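Local coordinates for protein endoglucanase E (Clostridium thermocellum, PDB 2WAO) that pairs a cellulase with a family 2 carbohydrate esterase domain, which probably deacetylates plant cell wall polysaccharides, and binds cello-oligosaccharide in the esterase active-site cleft, at residues A[10-21]-A[25-37]. Sequence-based numbering, arbitrary orientation.
With FMT (formic acid), chain L; FMT (formic acid), chain F.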
# COMPACT_ATOMS: atom_id res chain seq x y z
N GLY A 10 13.88 -15.04 12.82
CA GLY A 10 15.13 -14.53 12.19
C GLY A 10 14.82 -13.46 11.15
O GLY A 10 15.61 -12.57 10.96
N ILE A 11 13.66 -13.54 10.51
CA ILE A 11 13.32 -12.59 9.40
C ILE A 11 11.87 -12.13 9.59
O ILE A 11 10.98 -12.96 9.83
CB ILE A 11 13.51 -13.25 8.00
CG1 ILE A 11 15.00 -13.61 7.78
CG2 ILE A 11 12.98 -12.31 6.87
CD1 ILE A 11 15.31 -14.13 6.41
N LEU A 12 11.63 -10.83 9.47
CA LEU A 12 10.25 -10.33 9.53
C LEU A 12 9.67 -10.17 8.14
O LEU A 12 10.27 -9.51 7.28
CB LEU A 12 10.19 -8.98 10.23
CG LEU A 12 10.63 -8.93 11.68
CD1 LEU A 12 10.33 -7.53 12.18
CD2 LEU A 12 9.91 -10.03 12.52
N TYR A 13 8.51 -10.76 7.94
CA TYR A 13 7.87 -10.71 6.63
C TYR A 13 6.67 -9.75 6.82
O TYR A 13 5.63 -10.15 7.34
CB TYR A 13 7.48 -12.12 6.17
CG TYR A 13 8.68 -12.96 5.76
CD1 TYR A 13 9.25 -12.83 4.49
CD2 TYR A 13 9.27 -13.86 6.66
CE1 TYR A 13 10.38 -13.58 4.12
CE2 TYR A 13 10.39 -14.63 6.28
CZ TYR A 13 10.94 -14.48 5.01
OH TYR A 13 12.06 -15.23 4.62
N ASN A 14 6.84 -8.48 6.46
CA ASN A 14 5.86 -7.42 6.70
C ASN A 14 4.89 -7.26 5.53
O ASN A 14 5.22 -6.63 4.56
CB ASN A 14 6.57 -6.09 6.90
CG ASN A 14 7.42 -6.06 8.15
OD1 ASN A 14 7.02 -6.65 9.16
ND2 ASN A 14 8.58 -5.40 8.09
N GLY A 15 3.71 -7.85 5.63
CA GLY A 15 2.78 -7.86 4.53
C GLY A 15 1.93 -9.12 4.61
O GLY A 15 1.98 -9.89 5.62
N ARG A 16 1.15 -9.31 3.57
CA ARG A 16 0.44 -10.55 3.33
C ARG A 16 1.35 -11.50 2.59
O ARG A 16 1.63 -11.32 1.39
CB ARG A 16 -0.89 -10.33 2.57
CG ARG A 16 -1.91 -9.49 3.37
CD ARG A 16 -3.20 -9.46 2.60
NE ARG A 16 -4.26 -8.72 3.29
CZ ARG A 16 -5.49 -8.66 2.80
NH1 ARG A 16 -5.75 -9.31 1.67
NH2 ARG A 16 -6.45 -7.97 3.43
N PHE A 17 1.87 -12.49 3.31
CA PHE A 17 2.75 -13.48 2.68
C PHE A 17 2.08 -14.87 2.67
O PHE A 17 1.32 -15.19 3.59
CB PHE A 17 4.13 -13.54 3.38
CG PHE A 17 5.05 -12.41 3.03
CD1 PHE A 17 6.13 -12.60 2.15
CD2 PHE A 17 4.91 -11.17 3.63
CE1 PHE A 17 7.02 -11.54 1.84
CE2 PHE A 17 5.77 -10.10 3.30
CZ PHE A 17 6.84 -10.29 2.44
N ASP A 18 2.36 -15.65 1.62
CA ASP A 18 2.00 -17.05 1.53
C ASP A 18 3.25 -17.90 1.83
O ASP A 18 4.31 -17.73 1.18
CB ASP A 18 1.49 -17.32 0.13
CG ASP A 18 1.24 -18.80 -0.18
OD1 ASP A 18 0.80 -19.56 0.70
OD2 ASP A 18 1.46 -19.17 -1.36
N PHE A 19 3.15 -18.80 2.81
CA PHE A 19 4.31 -19.63 3.20
C PHE A 19 4.17 -21.09 2.74
O PHE A 19 4.91 -21.97 3.21
CB PHE A 19 4.49 -19.51 4.73
CG PHE A 19 4.85 -18.12 5.19
CD1 PHE A 19 6.18 -17.69 5.15
CD2 PHE A 19 3.88 -17.23 5.68
CE1 PHE A 19 6.56 -16.42 5.59
CE2 PHE A 19 4.24 -15.94 6.12
CZ PHE A 19 5.60 -15.54 6.07
N SER A 20 3.28 -21.36 1.79
CA SER A 20 2.95 -22.74 1.44
C SER A 20 4.09 -23.47 0.70
O SER A 20 4.21 -24.69 0.80
CB SER A 20 1.62 -22.82 0.68
OG SER A 20 1.72 -22.27 -0.61
N ASP A 21 4.95 -22.72 0.01
CA ASP A 21 6.09 -23.29 -0.72
C ASP A 21 7.35 -23.25 0.16
O ASP A 21 7.84 -22.16 0.47
CB ASP A 21 6.32 -22.50 -2.00
CG ASP A 21 7.43 -23.10 -2.88
OD1 ASP A 21 8.17 -24.02 -2.45
OD2 ASP A 21 7.57 -22.64 -4.02
N PRO A 25 8.84 -17.69 0.85
CA PRO A 25 7.59 -16.96 1.01
C PRO A 25 7.28 -16.17 -0.24
O PRO A 25 8.21 -15.73 -0.93
CB PRO A 25 7.86 -16.00 2.17
CG PRO A 25 9.04 -16.55 2.86
CD PRO A 25 9.86 -17.23 1.81
N LYS A 26 5.99 -16.06 -0.54
CA LYS A 26 5.48 -15.38 -1.71
C LYS A 26 4.62 -14.22 -1.28
O LYS A 26 3.94 -14.29 -0.25
CB LYS A 26 4.62 -16.31 -2.54
CG LYS A 26 5.36 -17.49 -3.16
CD LYS A 26 4.45 -18.13 -4.18
CE LYS A 26 4.52 -19.60 -4.02
NZ LYS A 26 3.72 -20.31 -5.06
N CYS A 27 4.65 -13.14 -2.07
CA CYS A 27 3.85 -11.94 -1.75
C CYS A 27 3.50 -11.23 -3.06
O CYS A 27 4.07 -11.54 -4.13
CB CYS A 27 4.56 -10.99 -0.81
SG CYS A 27 5.93 -10.19 -1.60
N ALA A 28 2.55 -10.30 -2.97
CA ALA A 28 2.05 -9.62 -4.17
C ALA A 28 1.81 -8.13 -3.91
O ALA A 28 2.18 -7.28 -4.72
CB ALA A 28 0.78 -10.26 -4.65
N TRP A 29 1.20 -7.81 -2.78
CA TRP A 29 0.74 -6.43 -2.59
C TRP A 29 1.85 -5.40 -2.51
O TRP A 29 2.95 -5.66 -1.96
CB TRP A 29 -0.19 -6.32 -1.39
CG TRP A 29 -1.44 -7.17 -1.53
CD1 TRP A 29 -1.68 -8.36 -0.90
CD2 TRP A 29 -2.59 -6.91 -2.35
NE1 TRP A 29 -2.93 -8.85 -1.26
CE2 TRP A 29 -3.50 -7.98 -2.15
CE3 TRP A 29 -2.97 -5.84 -3.20
CZ2 TRP A 29 -4.76 -8.03 -2.78
CZ3 TRP A 29 -4.22 -5.88 -3.82
CH2 TRP A 29 -5.10 -6.98 -3.62
N SER A 30 1.56 -4.20 -3.04
CA SER A 30 2.45 -3.04 -2.89
C SER A 30 3.01 -2.96 -1.46
O SER A 30 2.29 -3.12 -0.48
CB SER A 30 1.68 -1.73 -3.09
OG SER A 30 1.12 -1.64 -4.36
N GLY A 31 4.28 -2.63 -1.35
CA GLY A 31 4.81 -2.30 -0.04
C GLY A 31 5.11 -3.54 0.82
O GLY A 31 5.58 -3.39 1.96
N SER A 32 4.83 -4.75 0.30
CA SER A 32 5.32 -5.99 0.98
C SER A 32 6.80 -5.79 1.24
O SER A 32 7.53 -5.34 0.32
CB SER A 32 5.12 -7.24 0.12
OG SER A 32 3.74 -7.46 -0.14
N ASN A 33 7.27 -6.15 2.43
CA ASN A 33 8.69 -5.96 2.71
C ASN A 33 9.24 -6.97 3.70
O ASN A 33 8.47 -7.53 4.49
CB ASN A 33 9.03 -4.51 3.15
CG ASN A 33 8.40 -4.13 4.45
OD1 ASN A 33 9.02 -4.27 5.53
ND2 ASN A 33 7.15 -3.64 4.38
N VAL A 34 10.53 -7.24 3.54
CA VAL A 34 11.23 -8.23 4.35
C VAL A 34 12.20 -7.41 5.20
O VAL A 34 12.88 -6.50 4.70
CB VAL A 34 12.03 -9.23 3.44
CG1 VAL A 34 12.76 -10.23 4.28
CG2 VAL A 34 11.06 -9.96 2.45
N GLU A 35 12.27 -7.68 6.49
CA GLU A 35 13.11 -6.87 7.33
C GLU A 35 13.97 -7.79 8.24
O GLU A 35 13.49 -8.77 8.79
CB GLU A 35 12.23 -5.91 8.12
CG GLU A 35 12.92 -5.14 9.19
CD GLU A 35 11.95 -4.28 10.01
OE1 GLU A 35 10.71 -4.54 9.97
OE2 GLU A 35 12.45 -3.39 10.74
N LEU A 36 15.25 -7.47 8.34
CA LEU A 36 16.18 -8.34 9.09
C LEU A 36 17.39 -7.56 9.57
O LEU A 36 17.67 -6.48 9.07
CB LEU A 36 16.58 -9.55 8.23
CG LEU A 36 17.32 -9.26 6.89
CD1 LEU A 36 18.79 -8.86 7.16
CD2 LEU A 36 17.25 -10.47 5.99
N ASN A 37 18.10 -8.12 10.54
CA ASN A 37 19.41 -7.65 10.95
C ASN A 37 20.48 -8.65 10.52
O ASN A 37 20.26 -9.85 10.58
CB ASN A 37 19.47 -7.50 12.48
CG ASN A 37 18.56 -6.37 12.99
OD1 ASN A 37 18.66 -5.22 12.56
ND2 ASN A 37 17.68 -6.72 13.90
C FMT L . 3.69 -7.46 9.72
O1 FMT L . 3.00 -7.83 8.77
O2 FMT L . 4.19 -6.33 9.87
C FMT F . 11.81 -14.25 15.37
O1 FMT F . 11.02 -14.38 14.43
O2 FMT F . 12.58 -15.13 15.75
O HOH W 1 17.22 -10.47 11.54
O HOH W 2 1.51 -7.37 1.59
O HOH W 3 0.77 -10.22 -0.84
O HOH W 4 1.22 -20.39 -3.67
O HOH W 5 5.71 -22.04 -5.99
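With chi1 near 65°, Asn33 holds its CG between its own backbone N and carbonyl carbon, and Asn14 keeps its CG beside the backbone N (chi1 -66°), so that ND2 gives Asn33 OD1 a nearly straight hydrogen bond of 2.8 Å. The pair sits in the N-terminal beta sandwich, probably of the galactose-binding-like kind, where 12-14 runs antiparallel to 33-37 and, in a second sheet, 17-18 forms a hairpin with 26-27. Asn14 ND2 spends both hydrogens in its amide plane, the second on Glu35 OE1, met on the anti side, somewhat out of the carboxylate plane; Glu35 OE2 goes to His88. Asn33 ND2 turns back to Gly31 O, fixing the amide's rotation beside the type II turn 29-32. Backbone bonds join Leu12 with Glu35 and Asn14 with Asn33 in both directions.

On the face that carries Tyr13, Phe17, Cys27 and Val34, the two sheets pack together. Phe17 lies between Cys27 CB, 3.8 Å from its ring centroid, and Tyr13 CB on the opposite face. Pro25 CG makes a CH-pi contact over the Tyr13 ring, while Ile11 CG2 presses tightly on Val34 CG1 at 3.3 Å. Arg16 extends past Trp29 toward the catalytic domain, salt-bridged to Glu126 and bonded to Tyr196 O. In the hairpin, Asp18 N gives its hydrogen to Lys26 O. One water accepts from Lys26 NZ and donates to Asp18 OD2.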